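PDB 6NAL: thiol-activated cytolysin from Desulfobulbus propionicus, which probably forms large oligomeric pores in target membranes, as other bacterial toxins of the cholesterol-dependent cytolysin family do. Local coordinates for residues G263-K267 / D268-I272; I291-H294 / G295-A299; V312-I315 / N316-W320. All blocks are in the same frame, centred on the assembly; numbering follows the deposited sequence.

Contact 1: G263-K267 / D268-I272; sequences GTCSK and DGLKI
C265 and L270 face each other across a short beta hairpin, its two-residue loop being the middle of a type I turn from S266 to G269. The chain comes out of helix 254-264 and doubles back, the two segments running 152° apart. The tight side lies on the face shared by C265 and L270, a non-hydrogen-bonded pair with CA atoms 4.5 Å apart. C265 holds SG opposite its own amide nitrogen (chi1 -170°), which sets the sulfur against L270 CD1 at 3.4 Å. L270 continues outward from this face onto V312 and I315 of helix 309-320. Next to it, S266 and G269 form the hydrogen-bonded pair: S266 N reaches G269 O at 3.1 Å, and G269 N returns to S266 O at 3.1 Å. Towards the helix the ladder slackens. K271 N makes a weak bond to T264 O, supplemented by the CA-H of L270, whose CA is 3.3 Å from that same oxygen.

The turn is the open side: D268 is exposed and K267 partly so. S266 OG accepts a weak bond from D268 N, while the backbone O of D268 is bonded to W320 NE1. K267 also packs on Y445 of the second subunit. K267 and D268 lie alongside each other, and bends at chi2 and chi4 bring the lysine back to a weak salt bridge, K267 NZ 3.3 Å from D268 OD2 and 3.6 Å from D268 OD1.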
ATOM      1  N   GLY A 263      18.463   5.924   6.781  1.00 42.93           N
ATOM      2  CA  GLY A 263      18.446   7.182   7.484  1.00 60.99           C
ATOM      3  C   GLY A 263      19.753   7.463   8.189  1.00 58.71           C
ATOM      4  O   GLY A 263      20.015   8.585   8.637  1.00 59.37           O
ATOM      5  N   THR A 264      20.583   6.439   8.309  1.00 55.15           N
ATOM      6  CA  THR A 264      21.872   6.604   8.957  1.00 57.69           C
ATOM      7  C   THR A 264      23.043   6.431   8.005  1.00 54.09           C
ATOM      8  O   THR A 264      24.176   6.727   8.407  1.00 56.64           O
ATOM      9  CB  THR A 264      22.041   5.630  10.142  1.00 62.08           C
ATOM     10  OG1 THR A 264      22.080   4.283   9.671  1.00 69.38           O
ATOM     11  CG2 THR A 264      20.900   5.757  11.142  1.00 62.11           C
ATOM     12  N   CYS A 265      22.807   5.979   6.759  1.00 54.82           N
ATOM     13  CA  CYS A 265      23.879   5.796   5.785  1.00 50.66           C
ATOM     14  C   CYS A 265      23.451   6.267   4.406  1.00 51.87           C
ATOM     15  O   CYS A 265      22.279   6.180   4.035  1.00 66.86           O
ATOM     16  CB  CYS A 265      24.352   4.329   5.687  1.00 56.59           C
ATOM     17  SG  CYS A 265      25.891   4.081   4.683  1.00 93.10           S
ATOM     18  N   SER A 266      24.431   6.792   3.662  1.00 56.25           N
ATOM     19  CA  SER A 266      24.213   7.447   2.376  1.00 55.52           C
ATOM     20  C   SER A 266      25.534   7.468   1.606  1.00 52.86           C
ATOM     21  O   SER A 266      26.536   6.897   2.046  1.00 50.26           O
ATOM     22  CB  SER A 266      23.669   8.861   2.595  1.00 52.26           C
ATOM     23  OG  SER A 266      24.580   9.629   3.373  1.00 57.08           O
ATOM     24  N   LYS A 267      25.533   8.149   0.453  1.00 51.08           N
ATOM     25  CA  LYS A 267      26.753   8.349  -0.307  1.00 44.82           C
ATOM     26  C   LYS A 267      27.778   9.171   0.456  1.00 54.69           C
ATOM     27  O   LYS A 267      28.966   9.131   0.106  1.00 58.11           O
ATOM     28  CB  LYS A 267      26.445   9.026  -1.644  1.00 46.13           C
ATOM     29  CG  LYS A 267      25.652  10.323  -1.518  1.00 64.18           C
ATOM     30  CD  LYS A 267      26.234  11.375  -2.404  1.00 60.73           C
ATOM     31  CE  LYS A 267      25.411  12.655  -2.340  1.00 64.82           C
ATOM     32  NZ  LYS A 267      25.036  13.187  -1.097  1.00 65.92           N
ATOM     33  N   ASP A 268      27.359   9.901   1.498  1.00 55.95           N
ATOM     34  CA  ASP A 268      28.317  10.663   2.303  1.00 60.98           C
ATOM     35  C   ASP A 268      28.924   9.861   3.439  1.00 54.27           C
ATOM     36  O   ASP A 268      29.872  10.332   4.073  1.00 58.57           O
ATOM     37  CB  ASP A 268      27.677  11.914   2.918  1.00 72.79           C
ATOM     38  CG  ASP A 268      27.285  12.940   1.870  1.00 76.88           C
ATOM     39  OD1 ASP A 268      28.070  13.166   0.908  1.00 81.79           O
ATOM     40  OD2 ASP A 268      26.182  13.509   2.005  1.00 71.65           O
ATOM     41  N   GLY A 269      28.394   8.678   3.720  1.00 47.59           N
ATOM     42  CA  GLY A 269      28.929   7.843   4.761  1.00 50.12           C
ATOM     43  C   GLY A 269      27.856   7.628   5.809  1.00 53.81           C
ATOM     44  O   GLY A 269      26.706   7.635   5.536  1.00 56.12           O
ATOM     45  N   LEU A 270      28.360   7.435   7.031  1.00 47.38           N
ATOM     46  CA  LEU A 270      27.453   7.152   8.137  1.00 44.90           C
ATOM     47  C   LEU A 270      27.342   8.383   9.031  1.00 51.90           C
ATOM     48  O   LEU A 270      28.323   8.838   9.597  1.00 51.65           O
ATOM     49  CB  LEU A 270      27.887   5.940   8.970  1.00 55.87           C
ATOM     50  CG  LEU A 270      27.626   4.618   8.267  1.00 56.52           C
ATOM     51  CD1 LEU A 270      28.350   4.534   6.954  1.00 58.05           C
ATOM     52  CD2 LEU A 270      28.157   3.589   9.242  1.00 58.90           C
ATOM     53  N   LYS A 271      26.177   8.998   9.050  1.00 59.09           N
ATOM     54  CA  LYS A 271      25.856  10.146   9.904  1.00 67.93           C
ATOM     55  C   LYS A 271      24.856   9.593  10.923  1.00 69.26           C
ATOM     56  O   LYS A 271      23.629   9.691  10.767  1.00 72.68           O
ATOM     57  CB  LYS A 271      25.289  11.265   9.034  1.00 78.46           C
ATOM     58  CG  LYS A 271      24.804  12.454   9.823  1.00 88.56           C
ATOM     59  CD  LYS A 271      23.785  13.327   9.048  1.00 92.58           C
ATOM     60  CE  LYS A 271      22.424  12.588   8.859  1.00 94.00           C
ATOM     61  NZ  LYS A 271      21.447  12.903   9.894  1.00 74.79           N
ATOM     62  N   ILE A 272      25.386   8.949  11.950  1.00 64.28           N
ATOM     63  CA  ILE A 272      24.585   8.438  13.044  1.00 72.75           C
ATOM     64  C   ILE A 272      25.040   9.172  14.280  1.00 80.24           C
ATOM     65  O   ILE A 272      26.228   9.142  14.616  1.00 79.77           O
ATOM     66  CB  ILE A 272      24.743   6.935  13.235  1.00 68.61           C
ATOM     67  CG1 ILE A 272      23.884   6.496  14.413  1.00 73.65           C
ATOM     68  CG2 ILE A 272      26.183   6.615  13.519  1.00 78.97           C
ATOM     69  CD1 ILE A 272      23.889   5.001  14.601  1.00 85.07           C
TER

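Contact 2: I291-H294 / G295-A299; sequences IVVH and GGSEA
G295 meets the ring of H294 obliquely, its backbone N lying 3.6 Å from H294 CD2. The residue has a phi of 95°, a backbone setting readily accessible to glycine, and it turns the chain out of strand 287-294; G295 O then accepts a hydrogen bond from R242 NH1. G296 also has a positive phi and carries the bend onward, its backbone tied to T330. With S297 the chain returns across V293. S297 OG sits 3.1 Å from V293 CG1, a tight approach for a methyl and a hydroxyl, and the hydroxyl is also bonded to R242 NH1. The paired glycines thus bend the connection between two antiparallel strands, 287-294 and 299-305; in related cytolysins the corresponding glycine pair is the pivot at which the second strand swings off the first during pore assembly, and the same may hold here. E298 follows, lying across the carbonyl of V293: E298 CA is 3.4 Å from V293 O in a CA-H contact, with CG only slightly farther at 3.6 Å. CG stands opposite the amide nitrogen (chi1 -178°) and the chain extends beyond it, carrying OE1 to a salt bridge with K173 NZ on helix 167-174. A299 closes the loop by a hydrogen-bonded pair with V293. A299 N gives to V293 O at 3.1 Å, and V293 N gives to A299 O at 2.7 Å, nearly straight at 163°.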
ATOM      1  N   ILE A 291      32.544  -5.393   6.217  1.00 44.57           N
ATOM      2  CA  ILE A 291      33.108  -4.508   5.208  1.00 39.45           C
ATOM      3  C   ILE A 291      34.269  -5.172   4.505  1.00 32.75           C
ATOM      4  O   ILE A 291      35.150  -5.769   5.130  1.00 36.56           O
ATOM      5  CB  ILE A 291      33.593  -3.188   5.814  1.00 38.70           C
ATOM      6  CG1 ILE A 291      32.431  -2.506   6.504  1.00 41.66           C
ATOM      7  CG2 ILE A 291      34.184  -2.360   4.753  1.00 33.29           C
ATOM      8  CD1 ILE A 291      32.861  -1.226   7.157  1.00 48.20           C
ATOM      9  N   VAL A 292      34.300  -5.015   3.204  1.00 32.37           N
ATOM     10  CA  VAL A 292      35.418  -5.470   2.420  1.00 33.40           C
ATOM     11  C   VAL A 292      35.863  -4.323   1.530  1.00 37.67           C
ATOM     12  O   VAL A 292      35.046  -3.637   0.902  1.00 33.42           O
ATOM     13  CB  VAL A 292      35.076  -6.734   1.604  1.00 38.49           C
ATOM     14  CG1 VAL A 292      33.911  -6.486   0.782  1.00 44.00           C
ATOM     15  CG2 VAL A 292      36.217  -7.130   0.714  1.00 40.73           C
ATOM     16  N   VAL A 293      37.173  -4.134   1.472  1.00 31.78           N
ATOM     17  CA  VAL A 293      37.788  -3.074   0.705  1.00 30.86           C
ATOM     18  C   VAL A 293      38.761  -3.721  -0.284  1.00 33.58           C
ATOM     19  O   VAL A 293      39.604  -4.527   0.110  1.00 37.05           O
ATOM     20  CB  VAL A 293      38.503  -2.074   1.632  1.00 31.78           C
ATOM     21  CG1 VAL A 293      39.381  -1.142   0.770  1.00 34.85           C
ATOM     22  CG2 VAL A 293      37.493  -1.276   2.510  1.00 39.42           C
ATOM     23  N   HIS A 294      38.675  -3.338  -1.549  1.00 36.34           N
ATOM     24  CA  HIS A 294      39.344  -4.056  -2.638  1.00 41.84           C
ATOM     25  C   HIS A 294      39.890  -3.017  -3.615  1.00 37.43           C
ATOM     26  O   HIS A 294      39.138  -2.152  -4.079  1.00 36.79           O
ATOM     27  CB  HIS A 294      38.332  -5.019  -3.284  1.00 47.01           C
ATOM     28  CG  HIS A 294      38.885  -5.860  -4.387  1.00 56.20           C
ATOM     29  ND1 HIS A 294      38.150  -6.197  -5.507  1.00 62.63           N
ATOM     30  CD2 HIS A 294      40.089  -6.442  -4.536  1.00 50.62           C
ATOM     31  CE1 HIS A 294      38.894  -6.929  -6.311  1.00 59.79           C
ATOM     32  NE2 HIS A 294      40.080  -7.081  -5.751  1.00 63.10           N
ATOM     33  N   GLY A 295      41.198  -3.051  -3.867  1.00 36.27           N
ATOM     34  CA  GLY A 295      41.819  -2.091  -4.753  1.00 41.65           C
ATOM     35  C   GLY A 295      42.391  -0.910  -3.988  1.00 48.59           C
ATOM     36  O   GLY A 295      41.691  -0.287  -3.186  1.00 49.29           O
ATOM     37  N   GLY A 296      43.643  -0.563  -4.253  1.00 47.41           N
ATOM     38  CA  GLY A 296      44.399   0.268  -3.306  1.00 60.65           C
ATOM     39  C   GLY A 296      44.811  -0.570  -2.102  1.00 56.37           C
ATOM     40  O   GLY A 296      45.343  -1.706  -2.261  1.00 71.19           O
ATOM     41  N   SER A 297      44.634  -0.030  -0.900  1.00 61.60           N
ATOM     42  CA  SER A 297      44.406  -0.867   0.275  1.00 65.22           C
ATOM     43  C   SER A 297      43.666  -2.174  -0.010  1.00 60.62           C
ATOM     44  O   SER A 297      42.836  -2.226  -0.949  1.00 57.61           O
ATOM     45  CB  SER A 297      43.588  -0.032   1.268  1.00 66.77           C
ATOM     46  OG  SER A 297      42.240   0.058   0.831  1.00 62.43           O
ATOM     47  N   GLU A 298      43.797  -3.164   0.892  1.00 51.60           N
ATOM     48  CA  GLU A 298      42.954  -4.342   0.823  1.00 47.41           C
ATOM     49  C   GLU A 298      42.660  -4.652   2.265  1.00 45.67           C
ATOM     50  O   GLU A 298      43.596  -4.796   3.042  1.00 44.19           O
ATOM     51  CB  GLU A 298      43.534  -5.585   0.155  1.00 45.89           C
ATOM     52  CG  GLU A 298      42.455  -6.723   0.135  1.00 67.32           C
ATOM     53  CD  GLU A 298      42.990  -8.131  -0.195  1.00 84.97           C
ATOM     54  OE1 GLU A 298      42.194  -8.986  -0.714  1.00 86.91           O
ATOM     55  OE2 GLU A 298      44.187  -8.392   0.111  1.00 81.28           O
ATOM     56  N   ALA A 299      41.381  -4.674   2.644  1.00 48.17           N
ATOM     57  CA  ALA A 299      41.030  -4.948   4.034  1.00 42.29           C
ATOM     58  C   ALA A 299      39.675  -5.614   4.098  1.00 29.19           C
ATOM     59  O   ALA A 299      38.847  -5.438   3.207  1.00 41.80           O
ATOM     60  CB  ALA A 299      40.991  -3.677   4.887  1.00 37.15           C
TER

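Contact 3: V312-I315 / N316-W320; sequences VQKI and NRIIW
I315 lays its CG2 branch against CD1 of I319, one turn further along the helix, at 3.8 Å, and the two side chains cross obliquely. I315 CG2 stands opposite the amide nitrogen, and CG1 of I319 beside its own; the latter placement sends the I319 branch back toward I315, bringing I319 CG1 within 3.3 Å of I315 O. The same pattern recurs one residue earlier: I318 CD1 rests 3.2 Å from K314 O and also touches the lysine's CG. V312 and N316 are again a turn apart, lying side by side and pointing the same way, with V312 CG1 4.0 Å from N316 ND2. The amide end of N316 is engaged outside the helix, where OD1 accepts the backbone N-H of L270.

The exposed flank behaves differently. R317 bends at chi3 (-36°) and folds its guanidinium back over the preceding turn. K314 CA lies over one face of the group, 3.3 Å from R317 NH2, whereas Q313 CG comes in plane at its edge, 3.5 Å from the same nitrogen. The amide plane of Q313 is turned 75° from the guanidinium, so the two flat groups are not stacked.

Beneath these side chains runs a regular alpha-helical ladder, in which the amides of N316, R317, I318 and I319 bond to the carbonyls four residues back; I318 N to K314 O is almost straight at 176°. CG2 of I319 lies 3.5 Å above one face of the W320 ring, offset toward its rim. With I315 and I318 turned to strand 287-294 and Q313 and R317 outward, 309-320 is an amphipathic helix laid against a sheet, a place consistent with the short helix that, in related cytolysins, follows the edge strand displaced during pore assembly.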
ATOM      1  N   VAL A 312      31.612   3.960  13.937  1.00 48.56           N
ATOM      2  CA  VAL A 312      31.075   4.818  12.879  1.00 48.88           C
ATOM      3  C   VAL A 312      32.186   5.663  12.257  1.00 48.99           C
ATOM      4  O   VAL A 312      32.322   5.758  11.028  1.00 45.43           O
ATOM      5  CB  VAL A 312      29.938   5.701  13.445  1.00 54.09           C
ATOM      6  CG1 VAL A 312      29.306   6.542  12.343  1.00 42.55           C
ATOM      7  CG2 VAL A 312      28.875   4.847  14.147  1.00 54.77           C
ATOM      8  N   GLN A 313      32.991   6.310  13.086  1.00 46.19           N
ATOM      9  CA  GLN A 313      34.077   7.090  12.514  1.00 48.24           C
ATOM     10  C   GLN A 313      35.158   6.197  11.870  1.00 45.79           C
ATOM     11  O   GLN A 313      35.803   6.592  10.885  1.00 43.95           O
ATOM     12  CB  GLN A 313      34.631   8.013  13.605  1.00 52.25           C
ATOM     13  CG  GLN A 313      35.893   8.775  13.180  1.00 57.34           C
ATOM     14  CD  GLN A 313      36.611   9.458  14.350  1.00 68.67           C
ATOM     15  OE1 GLN A 313      37.820   9.267  14.493  1.00 65.17           O
ATOM     16  NE2 GLN A 313      35.869  10.197  15.217  1.00 61.80           N
ATOM     17  N   LYS A 314      35.381   4.982  12.369  1.00 50.11           N
ATOM     18  CA  LYS A 314      36.286   4.124  11.614  1.00 49.08           C
ATOM     19  C   LYS A 314      35.709   3.790  10.240  1.00 41.93           C
ATOM     20  O   LYS A 314      36.456   3.642   9.273  1.00 50.61           O
ATOM     21  CB  LYS A 314      36.611   2.827  12.365  1.00 55.57           C
ATOM     22  CG  LYS A 314      37.612   1.948  11.548  1.00 53.85           C
ATOM     23  CD  LYS A 314      38.512   1.032  12.379  1.00 60.21           C
ATOM     24  CE  LYS A 314      37.749  -0.155  12.956  1.00 66.06           C
ATOM     25  NZ  LYS A 314      38.193  -0.470  14.368  1.00 67.96           N
ATOM     26  N   ILE A 315      34.391   3.665  10.113  1.00 42.64           N
ATOM     27  CA  ILE A 315      33.832   3.316   8.802  1.00 43.87           C
ATOM     28  C   ILE A 315      33.970   4.479   7.838  1.00 41.49           C
ATOM     29  O   ILE A 315      34.384   4.313   6.681  1.00 56.81           O
ATOM     30  CB  ILE A 315      32.369   2.856   8.930  1.00 40.60           C
ATOM     31  CG1 ILE A 315      32.346   1.486   9.608  1.00 40.06           C
ATOM     32  CG2 ILE A 315      31.760   2.808   7.567  1.00 49.54           C
ATOM     33  CD1 ILE A 315      31.035   0.932   9.852  1.00 47.99           C
ATOM     34  N   ASN A 316      33.636   5.680   8.305  1.00 46.44           N
ATOM     35  CA  ASN A 316      33.676   6.853   7.444  1.00 48.51           C
ATOM     36  C   ASN A 316      35.070   7.128   7.002  1.00 41.33           C
ATOM     37  O   ASN A 316      35.296   7.657   5.920  1.00 45.18           O
ATOM     38  CB  ASN A 316      33.126   8.067   8.174  1.00 43.70           C
ATOM     39  CG  ASN A 316      31.639   8.022   8.218  1.00 38.73           C
ATOM     40  OD1 ASN A 316      31.022   7.572   7.250  1.00 41.10           O
ATOM     41  ND2 ASN A 316      31.050   8.428   9.322  1.00 37.42           N
ATOM     42  N   ARG A 317      36.020   6.753   7.813  1.00 48.66           N
ATOM     43  CA  ARG A 317      37.389   6.942   7.396  1.00 56.47           C
ATOM     44  C   ARG A 317      37.779   5.977   6.306  1.00 50.05           C
ATOM     45  O   ARG A 317      38.395   6.376   5.308  1.00 48.55           O
ATOM     46  CB  ARG A 317      38.304   6.780   8.578  1.00 62.21           C
ATOM     47  CG  ARG A 317      39.718   7.552   8.289  1.00 82.83           C
ATOM     48  CD  ARG A 317      40.436   7.209   9.552  1.00 91.61           C
ATOM     49  NE  ARG A 317      39.531   7.179  10.743  1.00 97.92           N
ATOM     50  CZ  ARG A 317      39.454   6.272  11.697  1.00103.50           C
ATOM     51  NH1 ARG A 317      40.407   5.400  11.775  1.00102.64           N
ATOM     52  NH2 ARG A 317      38.439   6.453  12.555  1.00102.06           N
ATOM     53  N   ILE A 318      37.503   4.681   6.525  1.00 51.96           N
ATOM     54  CA  ILE A 318      37.687   3.700   5.468  1.00 44.21           C
ATOM     55  C   ILE A 318      37.060   4.182   4.174  1.00 56.67           C
ATOM     56  O   ILE A 318      37.619   3.969   3.098  1.00 50.80           O
ATOM     57  CB  ILE A 318      37.110   2.340   5.869  1.00 49.18           C
ATOM     58  CG1 ILE A 318      37.870   1.737   7.043  1.00 44.44           C
ATOM     59  CG2 ILE A 318      37.175   1.442   4.648  1.00 58.74           C
ATOM     60  CD1 ILE A 318      36.989   0.789   7.862  1.00 54.68           C
ATOM     61  N   ILE A 319      35.878   4.825   4.244  1.00 57.47           N
ATOM     62  CA  ILE A 319      35.166   5.196   3.017  1.00 52.88           C
ATOM     63  C   ILE A 319      35.827   6.380   2.330  1.00 51.60           C
ATOM     64  O   ILE A 319      35.750   6.518   1.107  1.00 62.61           O
ATOM     65  CB  ILE A 319      33.685   5.526   3.309  1.00 47.17           C
ATOM     66  CG1 ILE A 319      32.906   4.289   3.678  1.00 42.60           C
ATOM     67  CG2 ILE A 319      33.010   6.192   2.121  1.00 47.29           C
ATOM     68  CD1 ILE A 319      31.570   4.610   4.258  1.00 50.70           C
ATOM     69  N   TRP A 320      36.336   7.342   3.099  1.00 59.86           N
ATOM     70  CA  TRP A 320      36.819   8.593   2.514  1.00 60.11           C
ATOM     71  C   TRP A 320      38.333   8.645   2.477  1.00 60.26           C
ATOM     72  O   TRP A 320      38.902   9.709   2.197  1.00 62.52           O
ATOM     73  CB  TRP A 320      36.242   9.808   3.251  1.00 58.84           C
ATOM     74  CG  TRP A 320      34.773   9.795   3.070  1.00 66.39           C
ATOM     75  CD1 TRP A 320      33.822   9.596   4.039  1.00 55.86           C
ATOM     76  CD2 TRP A 320      34.068   9.870   1.817  1.00 69.86           C
ATOM     77  NE1 TRP A 320      32.578   9.569   3.469  1.00 58.96           N
ATOM     78  CE2 TRP A 320      32.696   9.738   2.110  1.00 64.11           C
ATOM     79  CE3 TRP A 320      34.465  10.040   0.478  1.00 66.62           C
ATOM     80  CZ2 TRP A 320      31.709   9.791   1.110  1.00 63.89           C
ATOM     81  CZ3 TRP A 320      33.494  10.081  -0.506  1.00 67.11           C
ATOM     82  CH2 TRP A 320      32.126   9.964  -0.183  1.00 70.98           C
TER

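Overall arrangement
The amphipathic helix of contact 3 stands between the other two, touching both, while contacts 1 and 2 are about 7 Å apart at their nearest atoms. Toward contact 2 the junction is purely apolar: I291 CD1 meets I315 CG1, and V293 CG2 meets I318 CG2 at 3.5 Å. Toward contact 1 it mixes apolar packing with polar links from the small hairpin's backbone to helix side chains. All three are partly buried, with charged or polar groups on their outer sides. Contact 2 belongs to the large sheet and rests chiefly on strand pairing; contact 1 is a separate two-stranded ladder, and contact 3 relies on helical bonds within one element.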